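Long-range contacts in PTS system, lactose-specific IIBC components (Streptococcus pneumoniae, PDB 3NBM), which probably relays a phosphoryl group from its IIA partner to lactose during sugar uptake, acting as the IIB domain of a lactose-specific phosphotransferase system: residues Leu12-Gly17 with Pro61-Tyr66; Ser19-Asn24 with Leu92-Ser97; Asp55-Ala60 with Leu77-Val82. All coordinates share one frame; numbering follows the deposited sequence. Where two conformers were deposited one is given.

Contact 1: Leu12-Gly17 with Pro61-Tyr66; sequences LCAGSG and PQVRSY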
loop_
_atom_site.group_PDB
_atom_site.type_symbol
_atom_site.label_atom_id
_atom_site.label_comp_id
_atom_site.label_asym_id
_atom_site.label_seq_id
_atom_site.Cartn_x
_atom_site.Cartn_y
_atom_site.Cartn_z
ATOM N N LEU A 12 -3.081 3.572 -2.158
ATOM C CA LEU A 12 -3.727 4.710 -2.807
ATOM C C LEU A 12 -4.181 4.343 -4.205
ATOM O O LEU A 12 -3.463 3.693 -4.957
ATOM C CB LEU A 12 -2.763 5.913 -2.887
ATOM C CG LEU A 12 -2.336 6.492 -1.529
ATOM C CD1 LEU A 12 -1.277 7.590 -1.740
ATOM C CD2 LEU A 12 -3.547 6.983 -0.721
ATOM N N CYS A 13 -5.382 4.792 -4.563
ATOM C CA CYS A 13 -5.866 4.684 -5.936
ATOM C C CYS A 13 -6.325 6.070 -6.403
ATOM O O CYS A 13 -6.084 7.078 -5.723
ATOM C CB CYS A 13 -6.966 3.609 -6.081
ATOM S SG CYS A 13 -8.490 3.934 -5.221
ATOM N N ALA A 14 -6.965 6.102 -7.569
ATOM C CA ALA A 14 -7.449 7.331 -8.154
ATOM C C ALA A 14 -8.905 7.608 -7.790
ATOM O O ALA A 14 -9.521 8.515 -8.352
ATOM C CB ALA A 14 -7.270 7.306 -9.691
ATOM N N GLY A 15 -9.442 6.866 -6.832
ATOM C CA GLY A 15 -10.786 7.059 -6.314
ATOM C C GLY A 15 -11.825 6.063 -6.761
ATOM O O GLY A 15 -12.989 6.213 -6.434
ATOM N N SER A 16 -11.416 5.041 -7.504
ATOM C CA SER A 16 -12.349 3.998 -7.902
ATOM C C SER A 16 -12.732 3.090 -6.745
ATOM O O SER A 16 -13.733 2.379 -6.821
ATOM C CB SER A 16 -11.816 3.131 -9.036
ATOM O OG SER A 16 -10.737 2.317 -8.610
ATOM N N GLY A 17 -11.890 3.073 -5.713
ATOM C CA GLY A 17 -12.063 2.160 -4.593
ATOM C C GLY A 17 -11.259 0.870 -4.706
ATOM O O GLY A 17 -11.277 0.002 -3.823
ATOM N N PRO A 61 -2.520 0.469 -9.689
ATOM C CA PRO A 61 -2.103 0.656 -11.080
ATOM C C PRO A 61 -2.463 2.011 -11.655
ATOM O O PRO A 61 -1.655 2.603 -12.361
ATOM C CB PRO A 61 -2.851 -0.476 -11.790
ATOM C CG PRO A 61 -2.837 -1.574 -10.765
ATOM C CD PRO A 61 -3.095 -0.872 -9.463
ATOM N N GLN A 62 -3.630 2.510 -11.330
ATOM C CA GLN A 62 -4.110 3.726 -11.960
ATOM C C GLN A 62 -3.514 5.009 -11.452
ATOM O O GLN A 62 -3.778 6.069 -12.001
ATOM C CB GLN A 62 -5.593 3.762 -11.924
ATOM C CG GLN A 62 -6.139 2.704 -12.876
ATOM C CD GLN A 62 -7.513 2.307 -12.523
ATOM O OE1 GLN A 62 -7.783 1.832 -11.388
ATOM N NE2 GLN A 62 -8.427 2.475 -13.498
ATOM N N VAL A 63 -2.666 4.915 -10.428
ATOM C CA VAL A 63 -1.881 6.062 -9.949
ATOM C C VAL A 63 -0.373 5.839 -10.073
ATOM O O VAL A 63 0.418 6.565 -9.485
ATOM C CB VAL A 63 -2.304 6.492 -8.529
ATOM C CG1 VAL A 63 -3.680 7.086 -8.590
ATOM C CG2 VAL A 63 -2.269 5.346 -7.543
ATOM N N ARG A 64 0.025 4.907 -10.936
ATOM C CA ARG A 64 1.449 4.662 -11.205
ATOM C C ARG A 64 2.185 5.896 -11.709
ATOM O O ARG A 64 3.369 6.065 -11.415
ATOM C CB ARG A 64 1.599 3.528 -12.215
ATOM C CG ARG A 64 3.031 3.067 -12.418
ATOM C CD ARG A 64 3.123 1.688 -13.072
ATOM N NE ARG A 64 2.446 1.666 -14.382
ATOM C CZ ARG A 64 1.238 1.188 -14.641
ATOM N NH1 ARG A 64 0.510 0.562 -13.725
ATOM N NH2 ARG A 64 0.760 1.320 -15.871
ATOM N N SER A 65 1.502 6.781 -12.425
ATOM C CA SER A 65 2.132 7.983 -12.961
ATOM C C SER A 65 2.640 8.949 -11.893
ATOM O O SER A 65 3.422 9.861 -12.211
ATOM C CB SER A 65 1.167 8.705 -13.866
ATOM O OG SER A 65 0.105 9.288 -13.146
ATOM N N TYR A 66 2.201 8.775 -10.647
ATOM C CA TYR A 66 2.668 9.627 -9.547
ATOM C C TYR A 66 3.866 9.044 -8.782
ATOM O O TYR A 66 4.299 9.632 -7.792
ATOM C CB TYR A 66 1.497 9.893 -8.588
ATOM C CG TYR A 66 0.310 10.556 -9.245
ATOM C CD1 TYR A 66 0.305 11.917 -9.573
ATOM C CD2 TYR A 66 -0.835 9.829 -9.546
ATOM C CE1 TYR A 66 -0.806 12.510 -10.202
ATOM C CE2 TYR A 66 -1.930 10.427 -10.148
ATOM C CZ TYR A 66 -1.915 11.759 -10.475
ATOM O OH TYR A 66 -2.995 12.363 -11.074
#
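V63 makes the apolar part of this contact, its two methyls resting on the chain where strand 7-13 ends. CG2 sits against the carbonyl of L12, 3.3 Å from its O, while CG1 lies on the next peptide, 3.6 Å from A14 N. With CG1 turned beside its own backbone N (chi1 -69°), V63 also meets A14 side chain to side chain, CG1 to CB at 3.8 Å. The polar groups approach more loosely: S16 OG and Q62 OE1 stay 4.1 Å apart, too far for a bond, and S16 OG is instead bonded to T18 N. Within 12-17 the loop folds round C13, whose SG accepts the N-H of G15 at 3.5 Å (N-H...S angle 155°) and, weakly, that of G17. This turn between strand 7-13 and helix 18-33 is consistent with the P-loop of lactose/cellobiose IIB proteins, in which a cysteine at the end of the first strand takes the phosphoryl group. Purely van der Waals across the segments, the contact seats the start of the loop on V63, while backbone N-H groups converging on C13 SG suggest a setting suited to a bound phosphoryl group.

Contact 2: Ser19-Asn24 with Leu92-Ser97; sequences SAQLAN and LTKSPS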
loop_
_atom_site.group_PDB
_atom_site.type_symbol
_atom_site.label_atom_id
_atom_site.label_comp_id
_atom_site.label_asym_id
_atom_site.label_seq_id
_atom_site.Cartn_x
_atom_site.Cartn_y
_atom_site.Cartn_z
ATOM N N SER A 19 -8.168 0.553 -4.255
ATOM C CA SER A 19 -7.196 0.484 -3.162
ATOM C C SER A 19 -7.704 -0.343 -1.972
ATOM O O SER A 19 -6.942 -1.039 -1.303
ATOM C CB SER A 19 -6.797 1.896 -2.704
ATOM O OG SER A 19 -7.914 2.690 -2.423
ATOM N N ALA A 20 -8.994 -0.268 -1.698
ATOM C CA ALA A 20 -9.588 -1.014 -0.607
ATOM C C ALA A 20 -9.465 -2.528 -0.824
ATOM O O ALA A 20 -9.383 -3.276 0.151
ATOM C CB ALA A 20 -11.056 -0.639 -0.408
ATOM N N GLN A 21 -9.474 -2.980 -2.081
ATOM C CA GLN A 21 -9.352 -4.407 -2.392
ATOM C C GLN A 21 -8.012 -4.940 -1.880
ATOM O O GLN A 21 -7.942 -6.018 -1.288
ATOM C CB GLN A 21 -9.447 -4.648 -3.903
ATOM C CG GLN A 21 -10.746 -4.188 -4.533
ATOM C CD GLN A 21 -11.740 -5.319 -4.675
ATOM O OE1 GLN A 21 -11.587 -6.352 -4.027
ATOM N NE2 GLN A 21 -12.769 -5.126 -5.497
ATOM N N LEU A 22 -6.937 -4.204 -2.128
ATOM C CA LEU A 22 -5.633 -4.618 -1.632
ATOM C C LEU A 22 -5.515 -4.437 -0.119
ATOM O O LEU A 22 -4.997 -5.325 0.558
ATOM C CB LEU A 22 -4.483 -3.949 -2.385
ATOM C CG LEU A 22 -3.098 -4.423 -1.945
ATOM C CD1 LEU A 22 -2.928 -5.929 -2.145
ATOM C CD2 LEU A 22 -1.962 -3.665 -2.634
ATOM N N ALA A 23 -5.997 -3.314 0.428
ATOM C CA ALA A 23 -5.956 -3.145 1.892
ATOM C C ALA A 23 -6.669 -4.300 2.594
ATOM O O ALA A 23 -6.172 -4.823 3.599
ATOM C CB ALA A 23 -6.543 -1.786 2.305
ATOM N N ASN A 24 -7.834 -4.681 2.076
ATOM C CA ASN A 24 -8.561 -5.790 2.675
ATOM C C ASN A 24 -7.780 -7.099 2.625
ATOM O O ASN A 24 -7.753 -7.849 3.605
ATOM C CB ASN A 24 -9.898 -6.029 1.981
ATOM C CG ASN A 24 -10.899 -4.913 2.228
ATOM O OD1 ASN A 24 -10.778 -4.135 3.172
ATOM N ND2 ASN A 24 -11.921 -4.852 1.385
ATOM N N LEU A 92 -2.597 -9.948 -6.279
ATOM C CA LEU A 92 -2.524 -9.709 -4.839
ATOM C C LEU A 92 -3.880 -9.528 -4.164
ATOM O O LEU A 92 -4.073 -10.002 -3.042
ATOM C CB LEU A 92 -1.665 -8.470 -4.523
ATOM C CG LEU A 92 -0.181 -8.472 -4.943
ATOM C CD1 LEU A 92 0.416 -7.110 -4.711
ATOM C CD2 LEU A 92 0.624 -9.540 -4.244
ATOM N N THR A 93 -4.820 -8.869 -4.832
ATOM C CA THR A 93 -6.127 -8.645 -4.219
ATOM C C THR A 93 -6.890 -9.940 -3.965
ATOM O O THR A 93 -7.775 -9.976 -3.110
ATOM C CB THR A 93 -7.029 -7.716 -5.063
ATOM O OG1 THR A 93 -7.408 -8.327 -6.316
ATOM C CG2 THR A 93 -6.363 -6.370 -5.298
ATOM N N LYS A 94 -6.539 -10.988 -4.711
ATOM C CA LYS A 94 -7.193 -12.286 -4.618
ATOM C C LYS A 94 -6.512 -13.254 -3.678
ATOM O O LYS A 94 -6.995 -14.356 -3.505
ATOM C CB LYS A 94 -7.325 -12.891 -6.015
ATOM C CG LYS A 94 -8.301 -12.113 -6.886
ATOM C CD LYS A 94 -9.725 -12.098 -6.299
ATOM C CE LYS A 94 -10.052 -10.877 -5.425
ATOM N NZ LYS A 94 -11.502 -10.527 -5.493
ATOM N N SER A 95 -5.405 -12.853 -3.061
ATOM C CA SER A 95 -4.653 -13.751 -2.200
ATOM C C SER A 95 -4.129 -13.046 -0.970
ATOM O O SER A 95 -3.090 -12.380 -1.048
ATOM C CB SER A 95 -3.487 -14.387 -2.953
ATOM O OG SER A 95 -2.697 -15.179 -2.057
ATOM N N PRO A 96 -4.817 -13.223 0.167
ATOM C CA PRO A 96 -4.299 -12.627 1.392
ATOM C C PRO A 96 -2.855 -13.005 1.712
ATOM O O PRO A 96 -2.066 -12.165 2.178
ATOM C CB PRO A 96 -5.283 -13.095 2.463
ATOM C CG PRO A 96 -6.597 -13.259 1.673
ATOM C CD PRO A 96 -6.165 -13.809 0.355
ATOM N N SER A 97 -2.488 -14.262 1.493
ATOM C CA SER A 97 -1.118 -14.683 1.793
ATOM C C SER A 97 -0.112 -13.954 0.891
ATOM O O SER A 97 0.931 -13.499 1.368
ATOM C CB SER A 97 -0.968 -16.215 1.653
ATOM O OG SER A 97 -1.807 -16.922 2.547
HETATM O O HOH W 1 -9.593 -8.197 -1.689
#
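L22 and T93 bring their CA atoms within 4.8 Å of each other where helix 18-33 runs past the C-terminal end of helix 86-93 and the short link to helix 96-105. T93 CG2 rests on Q21 CB at 3.8 Å and on the backbone of L22, 3.9 Å from its N, so this methyl packs against helix 18-33 at the Q21-L22 step. A chi1 of 67° sends T93 CG2 to this side and turns OG1 back along its own helix, where it is hydrogen-bonded to I90 O. Deeper in, L22 reaches L92: with CG anti to the backbone N (chi1 -177°), its CD1 methyl swings across to L92 CB, 3.7 Å away, and the two leucines lie aslant rather than alongside. Both are buried.

In the alpha/beta fold of this domain, helix 18-33 lies against the parallel sheet, and L22 joins several elements: it touches V11 of strand 7-13 and A99 of helix 96-105 as well as L92. L92 in turn packs on K98 and F102 of that last helix.

Nearer the surface, a water links the two backbones, donating one hydrogen bond to Q21 O at 2.8 Å and another to T93 O at 2.9 Å. It thus spans two helix carbonyls that cannot bond to each other. The chain then turns sharply through K94, S95 N bonding back to L92 O at 3.1 Å. S95 is the N-cap of helix 96-105, and its OG receives the K98 N-H, with P96 in the first turn.

Contact 3: Asp55-Ala60 with Leu77-Val82; sequences DLIILA and LGIQIV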
loop_
_atom_site.group_PDB
_atom_site.type_symbol
_atom_site.label_atom_id
_atom_site.label_comp_id
_atom_site.label_asym_id
_atom_site.label_seq_id
_atom_site.Cartn_x
_atom_site.Cartn_y
_atom_site.Cartn_z
ATOM N N ASP A 55 4.358 3.714 7.066
ATOM C CA ASP A 55 5.683 3.158 6.823
ATOM C C ASP A 55 5.896 2.761 5.363
ATOM O O ASP A 55 7.004 2.850 4.843
ATOM C CB ASP A 55 5.899 1.950 7.710
ATOM C CG ASP A 55 5.710 2.285 9.177
ATOM O OD1 ASP A 55 6.414 3.208 9.670
ATOM O OD2 ASP A 55 4.846 1.667 9.830
ATOM N N LEU A 56 4.830 2.291 4.710
ATOM C CA LEU A 56 4.838 1.803 3.335
ATOM C C LEU A 56 3.605 2.339 2.651
ATOM O O LEU A 56 2.516 2.212 3.190
ATOM C CB LEU A 56 4.819 0.257 3.304
ATOM C CG LEU A 56 4.696 -0.399 1.918
ATOM C CD1 LEU A 56 5.900 -0.113 1.022
ATOM C CD2 LEU A 56 4.451 -1.909 2.065
ATOM N N ILE A 57 3.783 2.935 1.468
ATOM C CA ILE A 57 2.663 3.382 0.639
ATOM C C ILE A 57 2.763 2.619 -0.659
ATOM O O ILE A 57 3.808 2.560 -1.300
ATOM C CB ILE A 57 2.655 4.913 0.421
ATOM C CG1 ILE A 57 2.659 5.610 1.806
ATOM C CG2 ILE A 57 1.449 5.315 -0.428
ATOM C CD1 ILE A 57 2.726 7.087 1.787
ATOM N N ILE A 58 1.639 2.026 -1.040
ATOM C CA ILE A 58 1.514 1.252 -2.274
ATOM C C ILE A 58 0.552 1.972 -3.232
ATOM O O ILE A 58 -0.579 2.280 -2.878
ATOM C CB ILE A 58 0.921 -0.172 -1.996
ATOM C CG1 ILE A 58 1.790 -0.949 -0.987
ATOM C CG2 ILE A 58 0.748 -0.954 -3.328
ATOM C CD1 ILE A 58 1.151 -2.204 -0.418
ATOM N N LEU A 59 1.053 2.271 -4.422
ATOM C CA LEU A 59 0.258 2.880 -5.476
ATOM C C LEU A 59 -0.432 1.776 -6.275
ATOM O O LEU A 59 0.228 0.871 -6.797
ATOM C CB LEU A 59 1.150 3.745 -6.401
ATOM C CG LEU A 59 1.806 4.940 -5.731
ATOM C CD1 LEU A 59 2.833 5.570 -6.693
ATOM C CD2 LEU A 59 0.763 5.956 -5.334
ATOM N N ALA A 60 -1.761 1.873 -6.391
ATOM C CA ALA A 60 -2.528 1.008 -7.279
ATOM C C ALA A 60 -2.176 1.347 -8.736
ATOM O O ALA A 60 -1.615 2.425 -9.023
ATOM C CB ALA A 60 -3.997 1.179 -7.045
ATOM N N LEU A 77 10.915 11.697 4.980
ATOM C CA LEU A 77 10.508 10.851 6.092
ATOM C C LEU A 77 11.029 9.439 5.992
ATOM O O LEU A 77 10.952 8.687 6.952
ATOM C CB LEU A 77 9.003 10.900 6.303
ATOM C CG LEU A 77 8.531 12.023 7.223
ATOM C CD1 LEU A 77 8.518 13.399 6.559
ATOM C CD2 LEU A 77 7.161 11.696 7.681
ATOM N N GLY A 78 11.684 9.088 4.896
ATOM C CA GLY A 78 12.187 7.719 4.737
ATOM C C GLY A 78 11.090 6.667 4.579
ATOM O O GLY A 78 11.327 5.504 4.916
ATOM N N ILE A 79 9.895 7.059 4.123
ATOM C CA ILE A 79 8.734 6.158 3.894
ATOM C C ILE A 79 9.103 5.258 2.685
ATOM O O ILE A 79 9.729 5.725 1.728
ATOM C CB ILE A 79 7.408 7.004 3.537
ATOM C CG1 ILE A 79 7.018 8.010 4.632
ATOM C CG2 ILE A 79 6.180 6.091 3.245
ATOM C CD1 ILE A 79 5.939 9.065 4.185
ATOM N N GLN A 80 8.736 3.979 2.718
ATOM C CA GLN A 80 8.910 3.126 1.550
ATOM C C GLN A 80 7.733 3.330 0.599
ATOM O O GLN A 80 6.605 3.411 1.048
ATOM C CB GLN A 80 8.984 1.655 1.975
ATOM C CG GLN A 80 10.196 1.300 2.792
ATOM C CD GLN A 80 11.471 1.550 2.054
ATOM O OE1 GLN A 80 11.603 1.184 0.869
ATOM N NE2 GLN A 80 12.406 2.212 2.705
ATOM N N ILE A 81 8.009 3.408 -0.700
ATOM C CA ILE A 81 6.983 3.611 -1.742
ATOM C C ILE A 81 7.135 2.517 -2.773
ATOM O O ILE A 81 8.240 2.263 -3.244
ATOM C CB ILE A 81 7.140 4.989 -2.477
ATOM C CG1 ILE A 81 7.217 6.161 -1.501
ATOM C CG2 ILE A 81 6.066 5.180 -3.507
ATOM C CD1 ILE A 81 6.030 6.359 -0.626
ATOM N N VAL A 82 6.018 1.916 -3.177
ATOM C CA VAL A 82 6.025 0.896 -4.222
ATOM C C VAL A 82 4.875 1.161 -5.186
ATOM O O VAL A 82 3.792 1.532 -4.779
ATOM C CB VAL A 82 5.968 -0.552 -3.677
ATOM C CG1 VAL A 82 6.979 -0.775 -2.566
ATOM C CG2 VAL A 82 4.627 -0.880 -3.218
HETATM O O HOH W 2 9.458 3.545 6.371
#
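I57 and I81 run alongside each other in the same direction from neighbouring parallel strands. I81 bends at chi2 (-61°), which brings its CD1 back onto I57 CB at 3.8 Å. I57 CG1 also meets I79 CG2, just before strand 80-83, at 3.8 Å; these two side chains meet at a slant. Helix 67-74 covers the face of I57 and I81, M70 touching I57, and K71 and A74 touching I81.

The other face carries L56, I58, Q80 and V82. Here L56 has CG anti to its backbone N (chi1 175°), and its CD1 reaches over to Q80 CB, 3.7 Å away, the two side chains lying askew. The side chains of I58 and V82 extend together in one direction, with I58 CG1 3.6 Å from V82 CG2 in one of the two conformers of V82. I58 also meets L22 and I26 of helix 18-33.

Strand 56-59, helix 67-74 and strand 80-83 make a beta-alpha-beta crossover between parallel strands, here next to each other in the sheet. Their backbones are joined by four bonds. I57 is bonded through both its N and its O, the N to Q80 O at 2.9 Å and the O to V82 N at 3.0 Å, and L59 N to V82 O closes the far end.

At the near end, the Q80 N-H meets D55 O, the N and O 3.0 Å apart. The same oxygen accepts a hydrogen bond from a water that also donates to G78 O, while D55 OD2 takes the K8 N-H of strand 7-13.

Overall arrangement
Contacts 1, 2 and 3 have centres 14 to 16 Å apart in one compact alpha/beta domain. Contact 1 sits where strand 7-13 gives way to the loop before helix 18-33; contact 2 continues on that helix, and contact 3 joins strands 56-59 and 80-83, the first of which is a neighbour of 7-13 in the sheet. Along the chain contact 3 is nested inside the loop closed by contact 2, whereas the segments of contact 1 alternate with those of each. L12 is hydrogen-bonded through its backbone to I58 and A60, and L22 packs on I58. The putative phosphoryl-binding loop thus follows the C-terminal end of an inner strand of the sheet, with helices on both faces.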